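Local atomic coordinates of bifunctional protein PutA (Bdellovibrio bacteriovorus, PDB entry 5UR2), a protein that probably oxidises L-glutamate gamma-semialdehyde to L-glutamate with NAD+, as one activity of a bifunctional flavoenzyme of proline catabolism that also carries a proline dehydrogenase domain. Residues N4-Q7 / S8-S12; V57-L60 / P61-S65; Y340-E343 / N344-F347; L443-D446 / P447-L451; N757-L761 / D762-D766. One frame throughout, in Å; residues are numbered along the deposited sequence.

All five contacts are local. Contacts 1 and 5 are helix starts, contacts 2 and 3 are helix exits, and contact 4 is a pair of turns. Contacts 1 and 4 lie at the surface and touch through Gln7 and Asp446. Arg358 bonds Gln7 of contact 1 and makes a weak, long ion pair with Asp446 of contact 4. Contact 3 is partly buried, its centre about 21 Å from that of contact 1. Contacts 2 and 5 form a second cluster, where Val59 packs on Asp758. Contact 2 is buried, with apolar side chains round two backbone bonds. Contact 5 is partly buried and acidic. Both place an aspartate in a salt bridge with Arg977 of the second subunit.

Contact 1: N4-Q7 / S8-S12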
loop_
_atom_site.group_PDB
_atom_site.type_symbol
_atom_site.label_atom_id
_atom_site.label_comp_id
_atom_site.label_asym_id
_atom_site.label_seq_id
_atom_site.Cartn_x
_atom_site.Cartn_y
_atom_site.Cartn_z
ATOM N N ASN B 4 -25.900 -25.257 -53.497
ATOM C CA ASN B 4 -25.028 -24.990 -52.350
ATOM C C ASN B 4 -25.577 -25.589 -51.051
ATOM O O ASN B 4 -25.344 -25.047 -49.971
ATOM C CB ASN B 4 -24.763 -23.479 -52.178
ATOM C CG ASN B 4 -24.264 -22.826 -53.458
ATOM O OD1 ASN B 4 -23.170 -23.131 -53.934
ATOM N ND2 ASN B 4 -25.074 -21.938 -54.032
ATOM N N ASP B 5 -26.297 -26.720 -51.141
ATOM C CA ASP B 5 -26.768 -27.455 -49.971
ATOM C C ASP B 5 -25.791 -28.540 -49.512
ATOM O O ASP B 5 -26.235 -29.578 -49.001
ATOM C CB ASP B 5 -28.150 -28.064 -50.240
ATOM C CG ASP B 5 -28.110 -29.271 -51.204
ATOM O OD1 ASP B 5 -27.046 -29.573 -51.795
ATOM O OD2 ASP B 5 -29.174 -29.910 -51.381
ATOM N N ILE B 6 -24.477 -28.327 -49.654
ATOM C CA ILE B 6 -23.518 -29.355 -49.238
ATOM C C ILE B 6 -23.645 -29.626 -47.742
ATOM O O ILE B 6 -23.568 -30.777 -47.297
ATOM C CB ILE B 6 -22.079 -28.935 -49.606
ATOM C CG1 ILE B 6 -21.067 -30.061 -49.336
ATOM C CG2 ILE B 6 -21.673 -27.654 -48.872
ATOM C CD1 ILE B 6 -21.252 -31.294 -50.183
ATOM N N GLN B 7 -23.917 -28.578 -46.958
ATOM C CA GLN B 7 -24.041 -28.736 -45.517
ATOM C C GLN B 7 -25.155 -29.711 -45.161
ATOM O O GLN B 7 -25.046 -30.439 -44.169
ATOM C CB GLN B 7 -24.249 -27.370 -44.861
ATOM C CG GLN B 7 -23.017 -26.468 -45.041
ATOM C CD GLN B 7 -21.713 -27.170 -44.622
ATOM O OE1 GLN B 7 -21.654 -27.855 -43.599
ATOM N NE2 GLN B 7 -20.684 -27.046 -45.455
ATOM N N SER B 8 -26.231 -29.737 -45.951
ATOM C CA SER B 8 -27.293 -30.710 -45.723
ATOM C C SER B 8 -26.842 -32.132 -46.041
ATOM O O SER B 8 -27.299 -33.080 -45.396
ATOM C CB SER B 8 -28.529 -30.352 -46.548
ATOM O OG SER B 8 -28.675 -31.255 -47.631
ATOM N N GLN B 9 -25.987 -32.312 -47.049
ATOM C CA GLN B 9 -25.516 -33.661 -47.360
ATOM C C GLN B 9 -24.518 -34.158 -46.320
ATOM O O GLN B 9 -24.472 -35.357 -46.020
ATOM C CB GLN B 9 -24.884 -33.698 -48.742
ATOM C CG GLN B 9 -25.756 -33.120 -49.839
ATOM C CD GLN B 9 -25.180 -33.344 -51.230
ATOM O OE1 GLN B 9 -24.592 -34.391 -51.517
ATOM N NE2 GLN B 9 -25.350 -32.355 -52.100
ATOM N N ILE B 10 -23.708 -33.257 -45.765
ATOM C CA ILE B 10 -22.802 -33.647 -44.688
ATOM C C ILE B 10 -23.600 -34.077 -43.456
ATOM O O ILE B 10 -23.339 -35.133 -42.866
ATOM C CB ILE B 10 -21.819 -32.503 -44.386
ATOM C CG1 ILE B 10 -20.891 -32.312 -45.591
ATOM C CG2 ILE B 10 -21.016 -32.794 -43.124
ATOM C CD1 ILE B 10 -20.018 -31.103 -45.500
ATOM N N VAL B 11 -24.615 -33.289 -43.082
ATOM C CA VAL B 11 -25.459 -33.655 -41.942
ATOM C C VAL B 11 -26.060 -35.041 -42.144
ATOM O O VAL B 11 -26.137 -35.841 -41.202
ATOM C CB VAL B 11 -26.546 -32.590 -41.704
ATOM C CG1 VAL B 11 -27.605 -33.105 -40.728
ATOM C CG2 VAL B 11 -25.920 -31.331 -41.151
ATOM N N SER B 12 -26.500 -35.343 -43.369
ATOM C CA SER B 12 -27.068 -36.660 -43.658
ATOM C C SER B 12 -26.051 -37.773 -43.434
ATOM O O SER B 12 -26.390 -38.832 -42.892
ATOM C CB SER B 12 -27.605 -36.705 -45.093
ATOM O OG SER B 12 -28.662 -35.781 -45.251
#
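Asp5 and Gln9 meet across the first turn of helix 6-22. Gln9 NE2 donates to Asp5 OD1 over 3.3 Å, with an N-H...O angle of 165°. The acceptor lies in the plane of the Gln9 amide. The amide nitrogen, in contrast, comes from above the carboxylate plane, and the two flat groups stand 79° apart. With CG beside its own N (chi1 -52°), the extended Gln9 chain runs back to Asp5. The other ends of both groups are also satisfied. Asp5 OD2 accepts from His2 N, and Gln9 OE1 accepts from Lys369 NZ.

The Asp5 carbonyl is held less firmly. Ser8 N, Gln9 N and Ser8 OG all donate to Asp5 O, and each of these bonds is weak. Stronger helical pairing starts one residue later. Ile10 N approaches Ile6 O at 2.9 Å, nearly along the C=O axis. Val11 N follows, at 3.1 Å from Gln7 O. Ser8 O takes two donors from opposite faces of its plane, Ser12 N and Ser12 OG, the hydroxyl at 3.0 Å.

Ile6 and Ile10 add an apolar touch, CG1 to CD1 at 4.1 Å. Gln7 runs alongside Ile10 and points the same way. Its OE1 is bound by Arg358 NH2. Ile10 itself packs on Leu365 and Tyr366 of helix 357-369. Asp5 holds the N-cap position, yet its side chain makes no capping bond. This is the start of an alpha-helix braced by an i to i+4 side-chain bond, laid against a helix of the proline dehydrogenase barrel.

Contact 2: V57-L60 / P61-S65; sequences VDVL and PSINS
Ile63 turns back over Val59 and Leu60 because its chi1 of -52° sets CG1 opposite its own carbonyl carbon. CG1 then lies 3.7 Å from Val59 O. The end of the chain, CD1, reaches 4.3 Å from Val59 CG1. Leu60 takes the other choice, with CG anti to the backbone N (chi1 -176°). Its CD1 comes no nearer than 4.5 Å to Ile63 CD1, a light touch.

Two backbone bonds hold the turn. Ser62 N donates to Val59 O at 2.9 Å. Ile63 N donates to Leu60 O at 3.1 Å, from above the carbonyl plane. Lys107 NZ also donates to Leu60 O, so that buried oxygen has two partners. Pro61 has no N-H to give, and its CD sits 3.4 Å from Asp58 O instead.

Outside the turn, Leu60 and Ile63 both pack on Val69, while Pro61 meets helix 409-423. Asp58 forms salt bridges with Arg910 and with Arg977 of the second subunit. The i to i+3 bonds are those of a 3-10 turn. Here it contains a proline and connects helix 47-59 to helix 66-76.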
loop_
_atom_site.group_PDB
_atom_site.type_symbol
_atom_site.label_atom_id
_atom_site.label_comp_id
_atom_site.label_asym_id
_atom_site.label_seq_id
_atom_site.Cartn_x
_atom_site.Cartn_y
_atom_site.Cartn_z
ATOM N N VAL B 57 -2.724 -39.020 -10.405
ATOM C CA VAL B 57 -2.407 -39.976 -11.461
ATOM C C VAL B 57 -1.025 -39.689 -12.022
ATOM O O VAL B 57 -0.247 -40.612 -12.293
ATOM C CB VAL B 57 -3.496 -39.944 -12.551
ATOM C CG1 VAL B 57 -3.082 -40.761 -13.768
ATOM C CG2 VAL B 57 -4.790 -40.478 -11.984
ATOM N N ASP B 58 -0.694 -38.403 -12.182
ATOM C CA ASP B 58 0.601 -38.001 -12.732
ATOM C C ASP B 58 1.762 -38.532 -11.896
ATOM O O ASP B 58 2.736 -39.074 -12.435
ATOM C CB ASP B 58 0.672 -36.473 -12.810
ATOM C CG ASP B 58 2.022 -35.966 -13.310
ATOM O OD1 ASP B 58 2.475 -36.470 -14.356
ATOM O OD2 ASP B 58 2.616 -35.060 -12.671
ATOM N N VAL B 59 1.677 -38.386 -10.573
ATOM C CA VAL B 59 2.826 -38.705 -9.722
ATOM C C VAL B 59 2.916 -40.195 -9.394
ATOM O O VAL B 59 4.012 -40.684 -9.087
ATOM C CB VAL B 59 2.789 -37.867 -8.428
ATOM C CG1 VAL B 59 1.605 -38.254 -7.566
ATOM C CG2 VAL B 59 4.109 -37.977 -7.652
ATOM N N LEU B 60 1.806 -40.934 -9.495
ATOM C CA LEU B 60 1.752 -42.317 -9.014
ATOM C C LEU B 60 2.907 -43.205 -9.472
ATOM O O LEU B 60 3.497 -43.889 -8.618
ATOM C CB LEU B 60 0.407 -42.947 -9.401
ATOM C CG LEU B 60 0.223 -44.359 -8.847
ATOM C CD1 LEU B 60 0.273 -44.377 -7.309
ATOM C CD2 LEU B 60 -1.066 -44.973 -9.357
ATOM N N PRO B 61 3.290 -43.257 -10.753
ATOM C CA PRO B 61 4.355 -44.201 -11.143
ATOM C C PRO B 61 5.736 -43.833 -10.609
ATOM O O PRO B 61 6.653 -44.654 -10.716
ATOM C CB PRO B 61 4.323 -44.156 -12.678
ATOM C CG PRO B 61 3.800 -42.811 -12.996
ATOM C CD PRO B 61 2.807 -42.475 -11.910
ATOM N N SER B 62 5.914 -42.649 -10.032
ATOM C CA SER B 62 7.188 -42.268 -9.432
ATOM C C SER B 62 7.297 -42.649 -7.958
ATOM O O SER B 62 8.348 -42.422 -7.351
ATOM C CB SER B 62 7.426 -40.760 -9.603
ATOM O OG SER B 62 7.626 -40.433 -10.980
ATOM N N ILE B 63 6.255 -43.235 -7.380
ATOM C CA ILE B 63 6.223 -43.607 -5.970
ATOM C C ILE B 63 6.581 -45.085 -5.837
ATOM O O ILE B 63 5.994 -45.936 -6.515
ATOM C CB ILE B 63 4.840 -43.316 -5.366
ATOM C CG1 ILE B 63 4.438 -41.869 -5.660
ATOM C CG2 ILE B 63 4.828 -43.608 -3.894
ATOM C CD1 ILE B 63 3.048 -41.515 -5.224
ATOM N N ASN B 64 7.548 -45.392 -4.971
ATOM C CA ASN B 64 8.139 -46.725 -4.902
ATOM C C ASN B 64 7.947 -47.396 -3.538
ATOM O O ASN B 64 8.824 -48.137 -3.085
ATOM C CB ASN B 64 9.624 -46.672 -5.261
ATOM N N SER B 65 6.821 -47.151 -2.863
ATOM C CA SER B 65 6.509 -47.873 -1.630
ATOM C C SER B 65 5.030 -47.703 -1.337
ATOM O O SER B 65 4.427 -46.688 -1.689
ATOM C CB SER B 65 7.334 -47.406 -0.417
ATOM O OG SER B 65 6.623 -46.469 0.382
#

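Contact 3: Y340-E343 / N344-F347; sequences YLLE and NIKF
Asn344 brings ND2 over one face of the Tyr340 ring. ND2 stands 3.4 Å above the ring plane, offset toward the rim. The amide is inclined to the ring by 44°, so the two are not stacked flat. The same ND2 donates to Tyr340 O at 3.1 Å, with an N-H...O angle of 158°, from above the carbonyl plane. A chi1 of -72° puts CG of Asn344 beside its own backbone N and so swings the amide back toward the helix. ND2 thus bonds the carbonyl of Tyr340 and packs on its ring.

The backbone is close here too. Asn344 N bonds Leu341 O at 3.0 Å, and Ile345 N bonds Leu342 O at 3.1 Å. Leu341, Leu342 and Ile345 face Pro350 of strand 349-353, and this is the buried side. Leu342 and Ile345 touch only lightly, CD2 to CD1 at 4.5 Å.

The side of Glu343 is open to solvent. This residue is exposed, and the end of its side chain leads away. A water accepts from Lys346 N at 2.8 Å and donates to Glu343 O.

The helix therefore ends with its final carbonyls served by different donors. The asparagine side-chain amide is the main donor to Tyr340 O, and Asn344 N adds a weak bond. Backbone N-H groups serve Leu341 and Leu342, and solvent serves Glu343.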
loop_
_atom_site.group_PDB
_atom_site.type_symbol
_atom_site.label_atom_id
_atom_site.label_comp_id
_atom_site.label_asym_id
_atom_site.label_seq_id
_atom_site.Cartn_x
_atom_site.Cartn_y
_atom_site.Cartn_z
ATOM N N TYR B 340 -8.691 -28.604 -49.270
ATOM C CA TYR B 340 -7.557 -28.213 -50.105
ATOM C C TYR B 340 -6.665 -29.412 -50.432
ATOM O O TYR B 340 -6.303 -29.628 -51.594
ATOM C CB TYR B 340 -6.746 -27.107 -49.419
ATOM C CG TYR B 340 -5.730 -26.460 -50.344
ATOM C CD1 TYR B 340 -6.092 -25.397 -51.168
ATOM C CD2 TYR B 340 -4.426 -26.915 -50.404
ATOM C CE1 TYR B 340 -5.178 -24.809 -52.024
ATOM C CE2 TYR B 340 -3.500 -26.331 -51.255
ATOM C CZ TYR B 340 -3.883 -25.285 -52.069
ATOM O OH TYR B 340 -2.951 -24.706 -52.907
ATOM N N LEU B 341 -6.305 -30.205 -49.418
ATOM C CA LEU B 341 -5.475 -31.381 -49.655
ATOM C C LEU B 341 -6.175 -32.365 -50.591
ATOM O O LEU B 341 -5.544 -32.926 -51.493
ATOM C CB LEU B 341 -5.134 -32.054 -48.323
ATOM C CG LEU B 341 -4.257 -31.242 -47.358
ATOM C CD1 LEU B 341 -4.395 -31.736 -45.928
ATOM C CD2 LEU B 341 -2.797 -31.284 -47.789
ATOM N N LEU B 342 -7.482 -32.589 -50.393
ATOM C CA LEU B 342 -8.227 -33.468 -51.290
ATOM C C LEU B 342 -8.214 -32.929 -52.716
ATOM O O LEU B 342 -8.009 -33.684 -53.674
ATOM C CB LEU B 342 -9.663 -33.622 -50.794
ATOM C CG LEU B 342 -9.801 -34.467 -49.541
ATOM C CD1 LEU B 342 -11.244 -34.392 -49.026
ATOM C CD2 LEU B 342 -9.367 -35.916 -49.859
ATOM N N GLU B 343 -8.398 -31.614 -52.862
ATOM C CA GLU B 343 -8.354 -30.988 -54.176
ATOM C C GLU B 343 -7.040 -31.253 -54.888
ATOM O O GLU B 343 -7.006 -31.315 -56.124
ATOM C CB GLU B 343 -8.568 -29.487 -54.028
ATOM C CG GLU B 343 -8.725 -28.791 -55.331
ATOM C CD GLU B 343 -10.063 -29.104 -55.956
ATOM O OE1 GLU B 343 -11.100 -28.928 -55.262
ATOM O OE2 GLU B 343 -10.064 -29.536 -57.129
ATOM N N ASN B 344 -5.972 -31.499 -54.129
ATOM C CA ASN B 344 -4.627 -31.678 -54.658
ATOM C C ASN B 344 -4.094 -33.073 -54.373
ATOM O O ASN B 344 -2.879 -33.272 -54.284
ATOM C CB ASN B 344 -3.667 -30.640 -54.075
ATOM C CG ASN B 344 -3.912 -29.242 -54.611
ATOM O OD1 ASN B 344 -3.442 -28.919 -55.691
ATOM N ND2 ASN B 344 -4.579 -28.385 -53.826
ATOM N N ILE B 345 -4.991 -34.053 -54.257
ATOM C CA ILE B 345 -4.572 -35.384 -53.849
ATOM C C ILE B 345 -3.584 -35.996 -54.839
ATOM O O ILE B 345 -2.832 -36.905 -54.472
ATOM C CB ILE B 345 -5.809 -36.285 -53.630
ATOM C CG1 ILE B 345 -5.410 -37.576 -52.907
ATOM C CG2 ILE B 345 -6.552 -36.558 -54.947
ATOM C CD1 ILE B 345 -6.576 -38.348 -52.367
ATOM N N LYS B 346 -3.531 -35.486 -56.075
ATOM C CA LYS B 346 -2.528 -35.958 -57.032
ATOM C C LYS B 346 -1.104 -35.726 -56.534
ATOM O O LYS B 346 -0.202 -36.511 -56.844
ATOM C CB LYS B 346 -2.718 -35.275 -58.392
ATOM N N PHE B 347 -0.877 -34.665 -55.769
ATOM C CA PHE B 347 0.469 -34.294 -55.350
ATOM C C PHE B 347 0.783 -34.646 -53.906
ATOM O O PHE B 347 1.959 -34.824 -53.565
ATOM C CB PHE B 347 0.690 -32.786 -55.514
ATOM C CG PHE B 347 0.454 -32.273 -56.901
ATOM C CD1 PHE B 347 1.328 -32.595 -57.929
ATOM C CD2 PHE B 347 -0.633 -31.463 -57.180
ATOM C CE1 PHE B 347 1.126 -32.113 -59.214
ATOM C CE2 PHE B 347 -0.841 -30.977 -58.468
ATOM C CZ PHE B 347 0.037 -31.304 -59.482
HETATM O O HOH W 1 -5.143 -33.586 -57.333
#

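Contact 4: L443-D446 / P447-L451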
loop_
_atom_site.group_PDB
_atom_site.type_symbol
_atom_site.label_atom_id
_atom_site.label_comp_id
_atom_site.label_asym_id
_atom_site.label_seq_id
_atom_site.Cartn_x
_atom_site.Cartn_y
_atom_site.Cartn_z
ATOM N N LEU B 443 -24.529 -31.454 -32.883
ATOM C CA LEU B 443 -23.293 -32.203 -33.088
ATOM C C LEU B 443 -22.817 -32.151 -34.532
ATOM O O LEU B 443 -21.616 -32.268 -34.785
ATOM C CB LEU B 443 -23.465 -33.662 -32.663
ATOM C CG LEU B 443 -23.627 -34.003 -31.171
ATOM C CD1 LEU B 443 -24.095 -35.457 -31.034
ATOM C CD2 LEU B 443 -22.354 -33.768 -30.372
ATOM N N LEU B 444 -23.728 -32.015 -35.489
ATOM C CA LEU B 444 -23.380 -32.128 -36.899
ATOM C C LEU B 444 -23.378 -30.800 -37.641
ATOM O O LEU B 444 -23.187 -30.799 -38.862
ATOM C CB LEU B 444 -24.342 -33.091 -37.600
ATOM C CG LEU B 444 -24.312 -34.539 -37.123
ATOM C CD1 LEU B 444 -25.276 -35.338 -37.967
ATOM C CD2 LEU B 444 -22.907 -35.126 -37.237
ATOM N N LYS B 445 -23.605 -29.683 -36.953
ATOM C CA LYS B 445 -23.766 -28.403 -37.626
ATOM C C LYS B 445 -22.438 -27.919 -38.211
ATOM O O LYS B 445 -21.345 -28.310 -37.780
ATOM C CB LYS B 445 -24.307 -27.343 -36.668
ATOM C CG LYS B 445 -23.219 -26.655 -35.843
ATOM C CD LYS B 445 -23.782 -25.520 -34.992
ATOM C CE LYS B 445 -22.667 -24.654 -34.410
ATOM N NZ LYS B 445 -21.812 -25.398 -33.437
ATOM N N ASP B 446 -22.556 -27.051 -39.199
ATOM C CA ASP B 446 -21.392 -26.511 -39.884
ATOM C C ASP B 446 -20.613 -25.610 -38.933
ATOM O O ASP B 446 -21.146 -24.585 -38.494
ATOM C CB ASP B 446 -21.861 -25.762 -41.143
ATOM C CG ASP B 446 -20.713 -25.165 -41.952
ATOM O OD1 ASP B 446 -19.531 -25.370 -41.595
ATOM O OD2 ASP B 446 -21.003 -24.515 -42.976
ATOM N N PRO B 447 -19.355 -25.935 -38.605
ATOM C CA PRO B 447 -18.583 -25.058 -37.703
ATOM C C PRO B 447 -18.389 -23.661 -38.251
ATOM O O PRO B 447 -18.187 -22.717 -37.465
ATOM C CB PRO B 447 -17.239 -25.791 -37.565
ATOM C CG PRO B 447 -17.151 -26.635 -38.824
ATOM C CD PRO B 447 -18.552 -27.071 -39.101
ATOM N N ALA B 448 -18.442 -23.509 -39.583
ATOM C CA ALA B 448 -18.324 -22.201 -40.215
ATOM C C ALA B 448 -19.577 -21.351 -40.052
ATOM O O ALA B 448 -19.494 -20.130 -40.219
ATOM C CB ALA B 448 -17.996 -22.346 -41.699
ATOM N N GLN B 449 -20.715 -21.946 -39.689
ATOM C CA GLN B 449 -21.958 -21.182 -39.604
ATOM C C GLN B 449 -21.909 -20.212 -38.429
ATOM O O GLN B 449 -21.683 -20.616 -37.287
ATOM C CB GLN B 449 -23.154 -22.120 -39.464
ATOM C CG GLN B 449 -24.448 -21.391 -39.062
ATOM C CD GLN B 449 -25.676 -22.299 -39.028
ATOM O OE1 GLN B 449 -25.753 -23.249 -38.254
ATOM N NE2 GLN B 449 -26.649 -21.986 -39.861
ATOM N N GLY B 450 -22.125 -18.931 -38.716
ATOM C CA GLY B 450 -22.046 -17.923 -37.682
ATOM C C GLY B 450 -20.689 -17.813 -37.027
ATOM O O GLY B 450 -20.592 -17.292 -35.915
ATOM N N LEU B 451 -19.627 -18.265 -37.698
ATOM C CA LEU B 451 -18.303 -18.336 -37.087
ATOM C C LEU B 451 -17.728 -16.935 -36.896
ATOM O O LEU B 451 -17.506 -16.201 -37.866
ATOM C CB LEU B 451 -17.359 -19.173 -37.942
ATOM C CG LEU B 451 -15.935 -19.279 -37.390
ATOM C CD1 LEU B 451 -15.906 -19.951 -35.983
ATOM C CD2 LEU B 451 -15.042 -19.995 -38.387
#
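Asp446 and Gln449 close a type I beta turn, with Gln449 N donating to Asp446 O at 2.9 Å. The donor sits above the carbonyl plane. Pro447 takes the second position, where its ring restricts phi as the turn requires. A type II turn overlaps it, from Ala448 to Leu451. Leu451 N closes that one on Ala448 O at 3.1 Å. Gly450 is its third residue, with a positive phi of 61°.

The Asp446 side chain folds over the first turn. OD1 accepts from Ala448 N at 2.9 Å. The amide meets the carboxylate from well above its plane, 63° out. With chi1 at -179°, CG lies opposite the backbone N and beside the carbonyl carbon, which brings OD1 forward to Ala448. This is an Asx turn, superimposed on the beta turn, so the aspartate serves the chain with both a carbonyl and a carboxylate oxygen. OD1 also has a long, weak ion pair with Arg358. OD2 packs against the amide of Gln7, in helix 6-22.

The remaining touches are non-bonded. Ala448 CB lies 3.4 Å from Asp446 OD1. Gln449 CB comes within 3.3 Å of Asp446 O, and its extended chain runs on to bring OE1 4.4 Å from Lys445 CD. Lys445, Ala448 and Gln449 are exposed. Pro447 is buried, wedged against Asp331 and Glu335 of helix 327-343 and against Arg358. Its side chain is about 9 Å from the bound N-propargylglycine-modified FAD. Further along, Leu451 rests on Glu329 and Ala332 of helix 327-343.

Contact 5: N757-L761 / D762-D766; sequences NDADL and DEAVD
Glu763 CG sits over one face of the Asp760 carboxylate, 3.7 Å from Asp760 CG. The two carboxylates themselves are steeply turned, 81° apart. The Asp762 carboxylate is nearer in tilt, at 47°. Asp762 also brings its CB to 3.4 Å from Asp760 OD1.

Asp760 is the N-cap of helix 761-773. Its chi1 of -175° carries OD1 forward to the first N-H groups of the helix. Asp762 N donates at 3.1 Å and Glu763 N at 3.4 Å to Asp760 OD1, and both bonds are weak. The backbone is firmer. Ala764 N meets Asp760 O at 2.9 Å, and Val765 N meets Leu761 O at 3.0 Å.

Three acids crowd this helix start, with Asp760 OD1 4.3 Å from Asp762 OD2. Cationic partners and the helix N-terminus probably offset the like charges. Asp762 has a salt bridge to Arg799 and a bond from Ala148 N. Asp760 OD2 has a salt bridge to Arg977 of the second subunit.

Below the cap, Ala759 CB and Ala764 CB approach to 4.5 Å, and both pack on Phe908 of strand 901-908. Leu761 and Val765 lean on helix 790-806. The helix follows strand 751-755 and leads to strand 783-789, which pairs in parallel with 751-755, so the cap opens the helix of a beta-alpha-beta crossover in the aldehyde dehydrogenase domain.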
loop_
_atom_site.group_PDB
_atom_site.type_symbol
_atom_site.label_atom_id
_atom_site.label_comp_id
_atom_site.label_asym_id
_atom_site.label_seq_id
_atom_site.Cartn_x
_atom_site.Cartn_y
_atom_site.Cartn_z
ATOM N N ASN B 757 11.567 -36.986 -3.252
ATOM C CA ASN B 757 11.643 -38.326 -3.831
ATOM C C ASN B 757 10.684 -38.513 -5.005
ATOM O O ASN B 757 10.952 -39.325 -5.898
ATOM C CB ASN B 757 11.359 -39.362 -2.757
ATOM C CG ASN B 757 12.526 -39.538 -1.824
ATOM O OD1 ASN B 757 13.688 -39.519 -2.248
ATOM N ND2 ASN B 757 12.232 -39.681 -0.540
ATOM N N ASP B 758 9.555 -37.804 -5.009
ATOM C CA ASP B 758 8.553 -37.941 -6.062
ATOM C C ASP B 758 8.670 -36.860 -7.137
ATOM O O ASP B 758 7.725 -36.659 -7.908
ATOM C CB ASP B 758 7.152 -37.919 -5.442
ATOM C CG ASP B 758 6.802 -36.564 -4.788
ATOM O OD1 ASP B 758 7.615 -35.601 -4.833
ATOM O OD2 ASP B 758 5.707 -36.476 -4.192
ATOM N N ALA B 759 9.800 -36.158 -7.204
ATOM C CA ALA B 759 9.907 -35.031 -8.126
ATOM C C ALA B 759 9.755 -35.491 -9.572
ATOM O O ALA B 759 10.189 -36.581 -9.953
ATOM C CB ALA B 759 11.247 -34.307 -7.943
ATOM N N ASP B 760 9.128 -34.645 -10.382
ATOM C CA ASP B 760 9.124 -34.854 -11.829
ATOM C C ASP B 760 10.532 -34.568 -12.332
ATOM O O ASP B 760 10.951 -33.406 -12.387
ATOM C CB ASP B 760 8.097 -33.929 -12.487
ATOM C CG ASP B 760 7.939 -34.174 -13.999
ATOM O OD1 ASP B 760 8.948 -34.412 -14.701
ATOM O OD2 ASP B 760 6.784 -34.104 -14.486
ATOM N N LEU B 761 11.268 -35.620 -12.702
ATOM C CA LEU B 761 12.693 -35.447 -12.988
ATOM C C LEU B 761 12.947 -34.674 -14.281
ATOM O O LEU B 761 13.997 -34.036 -14.412
ATOM C CB LEU B 761 13.378 -36.813 -13.001
ATOM C CG LEU B 761 13.308 -37.468 -11.611
ATOM C CD1 LEU B 761 14.006 -38.812 -11.540
ATOM C CD2 LEU B 761 13.934 -36.528 -10.598
ATOM N N ASP B 762 12.010 -34.698 -15.235
ATOM C CA ASP B 762 12.132 -33.830 -16.409
ATOM C C ASP B 762 12.198 -32.364 -15.994
ATOM O O ASP B 762 13.104 -31.624 -16.400
ATOM C CB ASP B 762 10.951 -34.039 -17.373
ATOM C CG ASP B 762 11.052 -35.317 -18.189
ATOM O OD1 ASP B 762 12.173 -35.840 -18.378
ATOM O OD2 ASP B 762 9.994 -35.792 -18.653
ATOM N N GLU B 763 11.233 -31.924 -15.179
ATOM C CA GLU B 763 11.218 -30.534 -14.742
ATOM C C GLU B 763 12.411 -30.243 -13.838
ATOM O O GLU B 763 13.066 -29.200 -13.973
ATOM C CB GLU B 763 9.914 -30.229 -14.002
ATOM C CG GLU B 763 8.637 -30.647 -14.695
ATOM C CD GLU B 763 8.044 -29.565 -15.555
ATOM O OE1 GLU B 763 8.299 -28.374 -15.284
ATOM O OE2 GLU B 763 7.314 -29.904 -16.504
ATOM N N ALA B 764 12.715 -31.163 -12.920
ATOM C CA ALA B 764 13.740 -30.894 -11.915
ATOM C C ALA B 764 15.108 -30.708 -12.556
ATOM O O ALA B 764 15.814 -29.737 -12.254
ATOM C CB ALA B 764 13.771 -32.019 -10.879
ATOM N N VAL B 765 15.496 -31.616 -13.462
ATOM C CA VAL B 765 16.819 -31.518 -14.080
ATOM C C VAL B 765 16.923 -30.251 -14.919
ATOM O O VAL B 765 17.903 -29.498 -14.827
ATOM C CB VAL B 765 17.134 -32.771 -14.920
ATOM C CG1 VAL B 765 18.395 -32.530 -15.760
ATOM C CG2 VAL B 765 17.354 -33.957 -14.016
ATOM N N ASP B 766 15.918 -29.998 -15.757
ATOM C CA ASP B 766 15.947 -28.784 -16.557
ATOM C C ASP B 766 16.026 -27.541 -15.673
ATOM O O ASP B 766 16.860 -26.660 -15.905
ATOM C CB ASP B 766 14.730 -28.727 -17.471
ATOM C CG ASP B 766 14.866 -27.653 -18.524
ATOM O OD1 ASP B 766 15.719 -27.812 -19.425
ATOM O OD2 ASP B 766 14.129 -26.648 -18.445
#